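Local coordinates for proximal thread matrix protein 1 (Mytilus galloprovincialis, PDB 4CN9) that binds zinc and, as a matrix protein of the mussel byssus, binds collagen, probably through its von Willebrand factor type A domains, at residues Ile283-Asn288 / Asp320-Ile325; Ala256-Ala261 / Ala298-Ala303; Gln274-Phe279 / Ser421-Leu426; Lys363-Leu368 / Val391-Ile396. One frame throughout, in Å; residues are numbered along the deposited sequence.

Contact 1 of 4, residues Ile283-Asn288 / Asp320-Ile325; sequences IVDRFN and DIKGAI
Val284 and Lys322 mark the closest approach of the two backbones, with the CA of Val284 7.4 Å from the CA of Lys322. Residues 283-285 are helical, and the chain then leaves helix 272-285. Residues 320-325 are helical throughout, and no backbone hydrogen bond joins the two segments.

Val284 points at the other helix and does most of the apolar work. Its CG2 methyl lies 3.9 Å from CG2 of Ile321 and also meets CD1 of Ile325 at 4.2 Å. Its other methyl, CG1, rests against CG of Lys322. Both Val284 and Ile321 also touch Phe297, so the pair closes over strand 295-302.

A salt bridge lies beside this apolar patch. Lys322 NZ reaches both oxygens of Asp285, OD1 at 3.1 Å and OD2 at 3.2 Å. Each oxygen uses its syn lone pair, so the ammonium sits in the fork of the carboxylate. The lysine chain bends at its third torsion (chi3 -64°). Its CD and CE come in over one face of the carboxylate, and NZ drops nearly into the carboxylate plane. The two side chains cross at about a right angle. Asp285 and Lys322 are partly exposed, whereas Val284 and Ile321 are buried. The ion pair therefore borders the apolar contact on its outer side.

Phe287 packs edge-to-face on Phe297. The arrangement is that of neighbouring helices covering one face of the central sheet in a von Willebrand factor type A domain, an open alpha/beta fold of the Rossmann type.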
loop_
_atom_site.group_PDB
_atom_site.type_symbol
_atom_site.label_atom_id
_atom_site.label_comp_id
_atom_site.label_asym_id
_atom_site.label_seq_id
_atom_site.Cartn_x
_atom_site.Cartn_y
_atom_site.Cartn_z
ATOM N N ILE A 283 16.744 13.781 -4.066
ATOM C CA ILE A 283 15.309 13.621 -3.870
ATOM C C ILE A 283 14.638 14.956 -3.617
ATOM O O ILE A 283 13.592 15.266 -4.199
ATOM C CB ILE A 283 15.034 12.629 -2.713
ATOM C CG1 ILE A 283 15.449 11.231 -3.168
ATOM C CG2 ILE A 283 13.559 12.664 -2.285
ATOM C CD1 ILE A 283 15.472 10.226 -2.075
ATOM N N VAL A 284 15.245 15.774 -2.764
ATOM C CA VAL A 284 14.708 17.099 -2.492
ATOM C C VAL A 284 14.534 17.893 -3.792
ATOM O O VAL A 284 13.517 18.563 -4.000
ATOM C CB VAL A 284 15.598 17.864 -1.488
ATOM C CG1 VAL A 284 15.225 19.326 -1.430
ATOM C CG2 VAL A 284 15.481 17.222 -0.091
ATOM N N ASP A 285 15.539 17.817 -4.659
ATOM C CA ASP A 285 15.522 18.562 -5.919
ATOM C C ASP A 285 14.402 18.151 -6.869
ATOM O O ASP A 285 14.077 18.894 -7.788
ATOM C CB ASP A 285 16.871 18.430 -6.641
ATOM C CG ASP A 285 17.907 19.406 -6.122
ATOM O OD1 ASP A 285 17.522 20.455 -5.539
ATOM O OD2 ASP A 285 19.115 19.130 -6.313
ATOM N N ARG A 286 13.811 16.979 -6.660
ATOM C CA ARG A 286 12.758 16.505 -7.542
ATOM C C ARG A 286 11.391 17.066 -7.188
ATOM O O ARG A 286 10.438 16.901 -7.951
ATOM C CB ARG A 286 12.723 14.973 -7.563
ATOM C CG ARG A 286 14.021 14.368 -8.053
ATOM C CD ARG A 286 14.154 14.505 -9.554
ATOM N NE ARG A 286 13.164 13.677 -10.227
ATOM C CZ ARG A 286 13.393 12.452 -10.680
ATOM N NH1 ARG A 286 14.594 11.899 -10.560
ATOM N NH2 ARG A 286 12.417 11.782 -11.266
ATOM N N PHE A 287 11.277 17.744 -6.050
ATOM C CA PHE A 287 10.004 18.387 -5.711
ATOM C C PHE A 287 9.924 19.800 -6.295
ATOM O O PHE A 287 10.924 20.514 -6.385
ATOM C CB PHE A 287 9.759 18.368 -4.199
ATOM C CG PHE A 287 9.452 16.991 -3.668
ATOM C CD1 PHE A 287 10.469 16.105 -3.398
ATOM C CD2 PHE A 287 8.143 16.571 -3.501
ATOM C CE1 PHE A 287 10.196 14.829 -2.948
ATOM C CE2 PHE A 287 7.865 15.296 -3.029
ATOM C CZ PHE A 287 8.882 14.426 -2.760
ATOM N N ASN A 288 8.722 20.186 -6.699
ATOM C CA ASN A 288 8.517 21.420 -7.444
ATOM C C ASN A 288 8.765 22.647 -6.581
ATOM O O ASN A 288 9.349 23.625 -7.041
ATOM C CB ASN A 288 7.095 21.468 -8.003
ATOM C CG ASN A 288 6.830 22.735 -8.796
ATOM O OD1 ASN A 288 7.482 22.983 -9.804
ATOM N ND2 ASN A 288 5.887 23.552 -8.326
ATOM N N ASP A 320 18.560 25.711 1.439
ATOM C CA ASP A 320 18.687 25.564 2.894
ATOM C C ASP A 320 18.515 24.096 3.324
ATOM O O ASP A 320 19.250 23.589 4.163
ATOM C CB ASP A 320 17.649 26.415 3.626
ATOM C CG ASP A 320 17.958 27.910 3.584
ATOM O OD1 ASP A 320 19.135 28.284 3.373
ATOM O OD2 ASP A 320 17.003 28.703 3.763
ATOM N N ILE A 321 17.526 23.420 2.761
ATOM C CA ILE A 321 17.295 22.022 3.110
ATOM C C ILE A 321 18.512 21.168 2.759
ATOM O O ILE A 321 19.006 20.405 3.588
ATOM C CB ILE A 321 16.032 21.487 2.438
ATOM C CG1 ILE A 321 14.822 22.180 3.036
ATOM C CG2 ILE A 321 15.937 19.962 2.616
ATOM C CD1 ILE A 321 13.565 22.020 2.241
ATOM N N LYS A 322 19.025 21.325 1.546
ATOM C CA LYS A 322 20.186 20.547 1.129
ATOM C C LYS A 322 21.439 20.860 1.945
ATOM O O LYS A 322 22.186 19.963 2.285
ATOM C CB LYS A 322 20.445 20.749 -0.364
ATOM C CG LYS A 322 19.274 20.289 -1.202
ATOM C CD LYS A 322 19.571 20.308 -2.696
ATOM C CE LYS A 322 19.838 21.685 -3.229
ATOM N NZ LYS A 322 20.298 21.580 -4.643
ATOM N N GLY A 323 21.671 22.130 2.252
ATOM C CA GLY A 323 22.805 22.499 3.080
ATOM C C GLY A 323 22.658 21.970 4.501
ATOM O O GLY A 323 23.644 21.629 5.143
ATOM N N ALA A 324 21.427 21.892 4.999
ATOM C CA ALA A 324 21.209 21.340 6.337
ATOM C C ALA A 324 21.512 19.842 6.358
ATOM O O ALA A 324 22.114 19.323 7.314
ATOM C CB ALA A 324 19.785 21.613 6.803
ATOM N N ILE A 325 21.105 19.145 5.302
ATOM C CA ILE A 325 21.407 17.718 5.185
ATOM C C ILE A 325 22.919 17.491 5.217
ATOM O O ILE A 325 23.422 16.588 5.897
ATOM C CB ILE A 325 20.801 17.139 3.887
ATOM C CG1 ILE A 325 19.284 16.977 4.065
ATOM C CG2 ILE A 325 21.438 15.811 3.543
ATOM C CD1 ILE A 325 18.536 16.793 2.789
#

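Contact 2 of 4, residues Ala256-Ala261 / Ala298-Ala303; sequences AFVFDA and AVVTFA
Phe259 and Thr301 pair across two parallel strands of the central sheet of a von Willebrand factor type A domain. Strand 253-260, helix 272-285 and strand 295-302 form a beta-alpha-beta unit. The strand axes lie 4.6 Å apart, and five backbone hydrogen bonds join them.

Phe259 CG stands between its backbone N and carbonyl carbon (chi1 69°), which carries the ring toward strand 295-302. There Thr301 sends its CG2 methyl over one face, 3.7 Å from the centroid and offset toward the rim, in a CH-pi contact. The two side chains lie side by side and point the same way. Val299 CG1 presses obliquely on CE2 of the same ring at 3.4 Å. Thr301 OG1 is hydrogen-bonded to NE2 of Gln309. On this side Phe257 CB also meets CG2 of Val299. Met280 of helix 272-285 covers Phe257 and Phe259, and Met276 touches Phe259.

On the other side of the sheet, a similar first torsion (chi1 56°) turns the Phe302 ring back across the first strand. Val258 CG1 touches CE2 of this ring at 3.8 Å, the side chains crossing at about a right angle. The carboxylate of buried Asp260 bonds to backbone N of Ser262 and Asp370. It probably matches Asp61, which opens the DxSxS of the first domain's MIDAS motif. Asp260 CA sits over the face of the Phe302 ring, 3.9 Å from its centroid and 18° off the ring normal.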
loop_
_atom_site.group_PDB
_atom_site.type_symbol
_atom_site.label_atom_id
_atom_site.label_comp_id
_atom_site.label_asym_id
_atom_site.label_seq_id
_atom_site.Cartn_x
_atom_site.Cartn_y
_atom_site.Cartn_z
ATOM N N ALA A 256 9.847 13.093 5.876
ATOM C CA ALA A 256 10.939 12.924 6.823
ATOM C C ALA A 256 11.945 11.868 6.384
ATOM O O ALA A 256 11.587 10.702 6.161
ATOM C CB ALA A 256 10.384 12.605 8.206
ATOM N N PHE A 257 13.208 12.283 6.252
ATOM C CA PHE A 257 14.304 11.335 6.087
ATOM C C PHE A 257 14.702 10.846 7.464
ATOM O O PHE A 257 15.014 11.639 8.343
ATOM C CB PHE A 257 15.526 11.983 5.446
ATOM C CG PHE A 257 15.313 12.406 4.024
ATOM C CD1 PHE A 257 15.213 11.465 3.026
ATOM C CD2 PHE A 257 15.237 13.747 3.696
ATOM C CE1 PHE A 257 15.022 11.859 1.710
ATOM C CE2 PHE A 257 15.055 14.153 2.382
ATOM C CZ PHE A 257 14.945 13.206 1.389
ATOM N N VAL A 258 14.682 9.539 7.647
ATOM C CA VAL A 258 15.088 8.941 8.902
ATOM C C VAL A 258 16.261 8.054 8.557
ATOM O O VAL A 258 16.077 6.967 7.990
ATOM C CB VAL A 258 13.961 8.110 9.508
ATOM C CG1 VAL A 258 14.413 7.457 10.806
ATOM C CG2 VAL A 258 12.721 8.993 9.734
ATOM N N PHE A 259 17.468 8.527 8.837
ATOM C CA PHE A 259 18.637 7.801 8.367
ATOM C C PHE A 259 19.764 7.516 9.360
ATOM O O PHE A 259 19.978 8.222 10.343
ATOM C CB PHE A 259 19.193 8.426 7.096
ATOM C CG PHE A 259 19.823 9.764 7.265
ATOM C CD1 PHE A 259 21.184 9.880 7.550
ATOM C CD2 PHE A 259 19.092 10.926 7.037
ATOM C CE1 PHE A 259 21.784 11.130 7.670
ATOM C CE2 PHE A 259 19.686 12.180 7.149
ATOM C CZ PHE A 259 21.034 12.285 7.465
ATOM N N ASP A 260 20.445 6.422 9.033
ATOM C CA ASP A 260 21.540 5.832 9.764
ATOM C C ASP A 260 22.711 6.803 9.810
ATOM O O ASP A 260 23.152 7.304 8.774
ATOM C CB ASP A 260 21.910 4.552 9.010
ATOM C CG ASP A 260 22.990 3.736 9.668
ATOM O OD1 ASP A 260 23.628 4.180 10.648
ATOM O OD2 ASP A 260 23.196 2.604 9.160
ATOM N N ALA A 261 23.192 7.083 11.018
ATOM C CA ALA A 261 24.362 7.945 11.203
ATOM C C ALA A 261 25.438 7.251 12.034
ATOM O O ALA A 261 26.300 7.905 12.620
ATOM C CB ALA A 261 23.962 9.271 11.844
ATOM N N ALA A 298 12.074 17.087 6.774
ATOM C CA ALA A 298 12.678 16.993 8.099
ATOM C C ALA A 298 13.729 15.880 8.058
ATOM O O ALA A 298 13.664 14.989 7.201
ATOM C CB ALA A 298 11.606 16.675 9.140
ATOM N N VAL A 299 14.694 15.941 8.966
ATOM C CA VAL A 299 15.687 14.879 9.113
ATOM C C VAL A 299 15.788 14.397 10.563
ATOM O O VAL A 299 15.918 15.201 11.508
ATOM C CB VAL A 299 17.084 15.337 8.639
ATOM C CG1 VAL A 299 18.174 14.401 9.173
ATOM C CG2 VAL A 299 17.129 15.418 7.124
ATOM N N VAL A 300 15.725 13.072 10.713
ATOM C CA VAL A 300 16.022 12.377 11.964
ATOM C C VAL A 300 17.152 11.412 11.653
ATOM O O VAL A 300 17.125 10.746 10.633
ATOM C CB VAL A 300 14.808 11.569 12.458
ATOM C CG1 VAL A 300 15.150 10.729 13.688
ATOM C CG2 VAL A 300 13.646 12.496 12.777
ATOM N N THR A 301 18.161 11.358 12.508
ATOM C CA THR A 301 19.201 10.363 12.361
ATOM C C THR A 301 19.204 9.412 13.552
ATOM O O THR A 301 18.703 9.753 14.641
ATOM C CB THR A 301 20.590 11.004 12.205
ATOM O OG1 THR A 301 20.863 11.834 13.329
ATOM C CG2 THR A 301 20.653 11.840 10.950
ATOM N N PHE A 302 19.763 8.224 13.342
ATOM C CA PHE A 302 19.868 7.235 14.409
ATOM C C PHE A 302 21.220 6.535 14.420
ATOM O O PHE A 302 21.822 6.303 13.382
ATOM C CB PHE A 302 18.717 6.226 14.371
ATOM C CG PHE A 302 18.560 5.509 13.058
ATOM C CD1 PHE A 302 19.249 4.329 12.814
ATOM C CD2 PHE A 302 17.703 5.996 12.082
ATOM C CE1 PHE A 302 19.107 3.660 11.613
ATOM C CE2 PHE A 302 17.547 5.334 10.875
ATOM C CZ PHE A 302 18.253 4.172 10.633
ATOM N N ALA A 303 21.711 6.279 15.628
ATOM C CA ALA A 303 22.896 5.460 15.836
ATOM C C ALA A 303 22.541 4.610 17.043
ATOM O O ALA A 303 21.664 3.770 16.939
ATOM C CB ALA A 303 24.120 6.313 16.064
#

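Contact 3 of 4, residues Gln274-Phe279 / Ser421-Leu426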
loop_
_atom_site.group_PDB
_atom_site.type_symbol
_atom_site.label_atom_id
_atom_site.label_comp_id
_atom_site.label_asym_id
_atom_site.label_seq_id
_atom_site.Cartn_x
_atom_site.Cartn_y
_atom_site.Cartn_z
ATOM N N GLN A 274 28.649 10.609 2.468
ATOM C CA GLN A 274 28.340 11.670 1.511
ATOM C C GLN A 274 27.479 11.170 0.354
ATOM O O GLN A 274 26.656 11.913 -0.182
ATOM C CB GLN A 274 29.611 12.311 0.956
ATOM C CG GLN A 274 29.325 13.548 0.110
ATOM C CD GLN A 274 28.669 14.647 0.921
ATOM O OE1 GLN A 274 29.053 14.897 2.066
ATOM N NE2 GLN A 274 27.659 15.291 0.348
ATOM N N LEU A 275 27.690 9.925 -0.063
ATOM C CA LEU A 275 26.874 9.350 -1.128
ATOM C C LEU A 275 25.404 9.293 -0.678
ATOM O O LEU A 275 24.483 9.606 -1.439
ATOM C CB LEU A 275 27.392 7.968 -1.526
ATOM C CG LEU A 275 28.673 7.935 -2.376
ATOM C CD1 LEU A 275 29.177 6.513 -2.520
ATOM C CD2 LEU A 275 28.445 8.564 -3.747
ATOM N N MET A 276 25.196 8.922 0.578
ATOM C CA MET A 276 23.857 8.876 1.144
ATOM C C MET A 276 23.233 10.274 1.232
ATOM O O MET A 276 22.064 10.468 0.880
ATOM C CB MET A 276 23.901 8.194 2.527
ATOM C CG MET A 276 22.532 7.960 3.153
ATOM S SD MET A 276 22.682 7.206 4.808
ATOM C CE MET A 276 23.602 8.472 5.648
ATOM N N LYS A 277 24.008 11.262 1.667
ATOM C CA LYS A 277 23.512 12.634 1.680
ATOM C C LYS A 277 23.136 13.115 0.277
ATOM O O LYS A 277 22.097 13.759 0.091
ATOM C CB LYS A 277 24.543 13.576 2.293
ATOM C CG LYS A 277 24.752 13.389 3.778
ATOM C CD LYS A 277 25.943 14.223 4.232
ATOM C CE LYS A 277 25.977 14.386 5.726
ATOM N NZ LYS A 277 27.226 15.106 6.149
ATOM N N ASN A 278 23.968 12.807 -0.718
ATOM C CA ASN A 278 23.677 13.235 -2.081
ATOM C C ASN A 278 22.377 12.613 -2.576
ATOM O O ASN A 278 21.615 13.245 -3.296
ATOM C CB ASN A 278 24.817 12.873 -3.032
ATOM C CG ASN A 278 26.076 13.706 -2.798
ATOM O OD1 ASN A 278 26.085 14.659 -2.012
ATOM N ND2 ASN A 278 27.145 13.352 -3.503
ATOM N N PHE A 279 22.119 11.370 -2.180
ATOM C CA PHE A 279 20.882 10.693 -2.558
ATOM C C PHE A 279 19.683 11.478 -2.019
ATOM O O PHE A 279 18.743 11.772 -2.745
ATOM C CB PHE A 279 20.936 9.251 -2.036
ATOM C CG PHE A 279 19.675 8.448 -2.232
ATOM C CD1 PHE A 279 19.354 7.923 -3.462
ATOM C CD2 PHE A 279 18.859 8.152 -1.160
ATOM C CE1 PHE A 279 18.218 7.157 -3.635
ATOM C CE2 PHE A 279 17.716 7.374 -1.327
ATOM C CZ PHE A 279 17.407 6.874 -2.559
ATOM N N SER A 421 23.701 -3.151 -2.871
ATOM C CA SER A 421 24.917 -3.696 -2.282
ATOM C C SER A 421 25.861 -2.596 -1.801
ATOM O O SER A 421 26.693 -2.822 -0.931
ATOM C CB SER A 421 25.647 -4.557 -3.315
ATOM O OG SER A 421 25.968 -3.763 -4.435
ATOM N N SER A 422 25.753 -1.408 -2.381
ATOM C CA SER A 422 26.650 -0.326 -2.013
ATOM C C SER A 422 25.973 1.014 -2.141
ATOM O O SER A 422 24.958 1.163 -2.829
ATOM C CB SER A 422 27.901 -0.316 -2.899
ATOM O OG SER A 422 27.607 0.206 -4.175
ATOM N N PHE A 423 26.581 1.993 -1.492
ATOM C CA PHE A 423 26.098 3.362 -1.521
ATOM C C PHE A 423 26.221 3.978 -2.918
ATOM O O PHE A 423 25.427 4.830 -3.288
ATOM C CB PHE A 423 26.836 4.176 -0.466
ATOM C CG PHE A 423 26.402 3.854 0.948
ATOM C CD1 PHE A 423 26.970 2.803 1.641
ATOM C CD2 PHE A 423 25.404 4.601 1.567
ATOM C CE1 PHE A 423 26.558 2.503 2.934
ATOM C CE2 PHE A 423 24.985 4.308 2.845
ATOM C CZ PHE A 423 25.566 3.266 3.535
ATOM N N ASP A 424 27.198 3.518 -3.700
ATOM C CA ASP A 424 27.355 3.986 -5.068
ATOM C C ASP A 424 26.143 3.593 -5.916
ATOM O O ASP A 424 25.829 4.256 -6.903
ATOM C CB ASP A 424 28.615 3.379 -5.699
ATOM C CG ASP A 424 29.898 3.847 -5.026
ATOM O OD1 ASP A 424 30.269 3.301 -3.959
ATOM O OD2 ASP A 424 30.544 4.745 -5.584
ATOM N N LYS A 425 25.470 2.507 -5.542
ATOM C CA LYS A 425 24.343 2.019 -6.334
ATOM C C LYS A 425 22.995 2.589 -5.889
ATOM O O LYS A 425 21.958 2.170 -6.389
ATOM C CB LYS A 425 24.323 0.487 -6.349
ATOM C CG LYS A 425 25.657 -0.118 -6.813
ATOM C CD LYS A 425 25.506 -1.378 -7.666
ATOM C CE LYS A 425 24.682 -2.450 -6.967
ATOM N NZ LYS A 425 24.840 -3.807 -7.591
ATOM N N LEU A 426 23.003 3.566 -4.981
ATOM C CA LEU A 426 21.760 4.239 -4.604
ATOM C C LEU A 426 21.105 4.886 -5.818
ATOM O O LEU A 426 19.888 4.973 -5.888
ATOM C CB LEU A 426 21.969 5.264 -3.484
ATOM C CG LEU A 426 22.003 4.707 -2.062
ATOM C CD1 LEU A 426 22.440 5.774 -1.078
ATOM C CD2 LEU A 426 20.642 4.128 -1.654
#
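Leu275 points at the loop and lays its CB and CD1 against Phe423. CD1 of Leu275 is 3.9 Å from CB of Phe423. The same methyl lies over one face of the Asp424 carboxylate, with CD1 of Leu275 3.7 Å from OD1 of Asp424. This is a van der Waals contact of a methyl with a carboxylate, at the exposed border of the contact.

Met276 meets Phe423 with its CB, which is 4.0 Å from CD2 of the ring. The methionine and the ring run side by side and point the same way. CG of Met276 is anti to the backbone N (chi1 -174°), and the second torsion is extended too. This carries SD past CE2 of Phe423 at 4.2 Å. The bend at chi3 then turns the CE methyl away from the loop. Ile265 touches both side chains.

The contact ties helix 272-285, which lies against the sheet of this von Willebrand factor type A domain, to the loop between strand 417-420 and helix 430-437. No hydrogen bond crosses it.

One turn after Leu275, Phe279 faces Leu426. Leu426 CD2 stands over the centre of the Phe279 ring, 4.2 Å from the centroid and 3° off the normal, in a CH-pi contact. Leu426 CB approaches CD1 of the ring at 3.7 Å. The side chains cross at about a right angle. Phe279 CE1 also comes 3.6 Å from the backbone O of Leu426, and Ile396 of strand 391-398 touches the same ring.

Contact 4 of 4, residues Lys363-Leu368 / Val391-Ile396; sequences KVVILL and VVIVAI
Lys363-Leu368 and Val391-Ile396 run as parallel strands, their axes 4.5 Å apart and 20° off parallel, with five backbone hydrogen bonds. The straightest of these is Val394 N to Val365 O, 2.8 Å long with an N-H...O angle of 177°.

Ile396 does the most on its side of the sheet. Its CG1 is anti to the carbonyl carbon (chi1 -58°), and CD1 reaches CG2 of Ile366 at 3.9 Å. Its CG2 branch meets CD2 of Leu368, also at 3.9 Å. Ile396 lies side by side with each of them, pointing the same way.

The other side carries Lys363, Val365 and Val391. CG1 of Val391 touches CG2 of Val365 at 3.8 Å. CG2 of Val391 meets CE of Lys363 at 3.8 Å. Lys363, bent at its third and fourth torsions, crosses Val391 at about a right angle. The lysine NZ turns to the backbone O of Glu389 in a weak hydrogen bond.

Helix 379-388 makes the crossover between the two strands, and its Leu386 packs on Val391 and Ile393. Helix 404-410 covers Leu367 and Ala395, while strand 253-260 bonds along the far edge of strand 362-369.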
loop_
_atom_site.group_PDB
_atom_site.type_symbol
_atom_site.label_atom_id
_atom_site.label_comp_id
_atom_site.label_asym_id
_atom_site.label_seq_id
_atom_site.Cartn_x
_atom_site.Cartn_y
_atom_site.Cartn_z
ATOM N N LYS A 363 1.876 12.484 4.362
ATOM C CA LYS A 363 3.056 12.303 5.212
ATOM C C LYS A 363 3.829 11.096 4.712
ATOM O O LYS A 363 3.232 10.064 4.394
ATOM C CB LYS A 363 2.652 12.108 6.675
ATOM C CG LYS A 363 1.958 13.327 7.296
ATOM C CD LYS A 363 1.506 13.074 8.726
ATOM C CE LYS A 363 0.443 11.984 8.807
ATOM N NZ LYS A 363 -0.843 12.384 8.167
ATOM N N VAL A 364 5.152 11.239 4.641
ATOM C CA VAL A 364 6.030 10.197 4.131
ATOM C C VAL A 364 7.287 10.100 5.007
ATOM O O VAL A 364 7.851 11.108 5.422
ATOM C CB VAL A 364 6.494 10.485 2.664
ATOM C CG1 VAL A 364 7.314 9.322 2.119
ATOM C CG2 VAL A 364 5.292 10.757 1.749
ATOM N N VAL A 365 7.713 8.880 5.280
ATOM C CA VAL A 365 9.019 8.627 5.857
ATOM C C VAL A 365 9.842 7.833 4.863
ATOM O O VAL A 365 9.391 6.824 4.321
ATOM C CB VAL A 365 8.935 7.802 7.173
ATOM C CG1 VAL A 365 10.311 7.210 7.522
ATOM C CG2 VAL A 365 8.419 8.664 8.311
ATOM N N ILE A 366 11.060 8.288 4.616
ATOM C CA ILE A 366 12.000 7.508 3.849
ATOM C C ILE A 366 13.111 7.124 4.812
ATOM O O ILE A 366 13.846 7.981 5.275
ATOM C CB ILE A 366 12.600 8.306 2.703
ATOM C CG1 ILE A 366 11.496 8.778 1.750
ATOM C CG2 ILE A 366 13.621 7.464 1.953
ATOM C CD1 ILE A 366 11.961 9.795 0.746
ATOM N N LEU A 367 13.221 5.833 5.095
ATOM C CA LEU A 367 14.211 5.323 6.034
ATOM C C LEU A 367 15.344 4.609 5.300
ATOM O O LEU A 367 15.112 3.822 4.365
ATOM C CB LEU A 367 13.554 4.380 7.035
ATOM C CG LEU A 367 14.438 3.909 8.193
ATOM C CD1 LEU A 367 13.638 3.804 9.483
ATOM C CD2 LEU A 367 15.102 2.597 7.867
ATOM N N LEU A 368 16.568 4.885 5.742
ATOM C CA LEU A 368 17.774 4.280 5.186
ATOM C C LEU A 368 18.619 3.686 6.318
ATOM O O LEU A 368 18.927 4.379 7.287
ATOM C CB LEU A 368 18.602 5.342 4.449
ATOM C CG LEU A 368 18.137 5.939 3.120
ATOM C CD1 LEU A 368 18.004 7.464 3.158
ATOM C CD2 LEU A 368 19.143 5.516 2.028
ATOM N N VAL A 391 0.901 7.833 7.682
ATOM C CA VAL A 391 2.256 8.000 7.160
ATOM C C VAL A 391 2.591 6.841 6.219
ATOM O O VAL A 391 2.439 5.667 6.578
ATOM C CB VAL A 391 3.292 8.064 8.291
ATOM C CG1 VAL A 391 4.711 8.197 7.728
ATOM C CG2 VAL A 391 2.979 9.203 9.231
ATOM N N VAL A 392 3.022 7.170 5.007
ATOM C CA VAL A 392 3.524 6.162 4.090
ATOM C C VAL A 392 5.021 5.984 4.319
ATOM O O VAL A 392 5.761 6.958 4.317
ATOM C CB VAL A 392 3.280 6.550 2.621
ATOM C CG1 VAL A 392 3.997 5.595 1.691
ATOM C CG2 VAL A 392 1.789 6.588 2.326
ATOM N N ILE A 393 5.463 4.741 4.517
ATOM C CA ILE A 393 6.866 4.475 4.834
ATOM C C ILE A 393 7.584 3.693 3.737
ATOM O O ILE A 393 7.147 2.607 3.308
ATOM C CB ILE A 393 7.010 3.712 6.175
ATOM C CG1 ILE A 393 6.274 4.461 7.297
ATOM C CG2 ILE A 393 8.479 3.517 6.510
ATOM C CD1 ILE A 393 6.302 3.760 8.640
ATOM N N VAL A 394 8.698 4.266 3.295
ATOM C CA VAL A 394 9.600 3.636 2.347
ATOM C C VAL A 394 10.874 3.218 3.120
ATOM O O VAL A 394 11.368 3.995 3.923
ATOM C CB VAL A 394 9.962 4.647 1.236
ATOM C CG1 VAL A 394 10.989 4.077 0.273
ATOM C CG2 VAL A 394 8.701 5.094 0.501
ATOM N N ALA A 395 11.364 1.997 2.889
ATOM C CA ALA A 395 12.500 1.427 3.629
ATOM C C ALA A 395 13.620 0.972 2.687
ATOM O O ALA A 395 13.396 0.161 1.800
ATOM C CB ALA A 395 12.046 0.225 4.483
ATOM N N ILE A 396 14.829 1.473 2.927
ATOM C CA ILE A 396 15.987 1.180 2.105
ATOM C C ILE A 396 17.124 0.621 2.944
ATOM O O ILE A 396 17.514 1.228 3.935
ATOM C CB ILE A 396 16.508 2.461 1.421
ATOM C CG1 ILE A 396 15.404 3.083 0.568
ATOM C CG2 ILE A 396 17.776 2.168 0.620
ATOM C CD1 ILE A 396 15.603 4.554 0.251
#

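How the contacts relate
All four contacts belong to the second von Willebrand factor type A domain. Contacts 2 and 4 form the interior of one sheet, where backbone hydrogen bonds set the register. They meet along strands 253-260 and 362-369, and a probable hydrogen bond runs from Ala256 N to Val364 O. Contacts 1 and 3 use different turns of helix 272-285 and join it without any hydrogen bond between backbones. Both are largely buried but reach the surface at one border. That border holds a salt bridge in contact 1 and an aspartate beside a leucine methyl in contact 3. The helix links the layers: Val284 rests on Phe257 of contact 2, and Phe279 on Leu368 of contact 4.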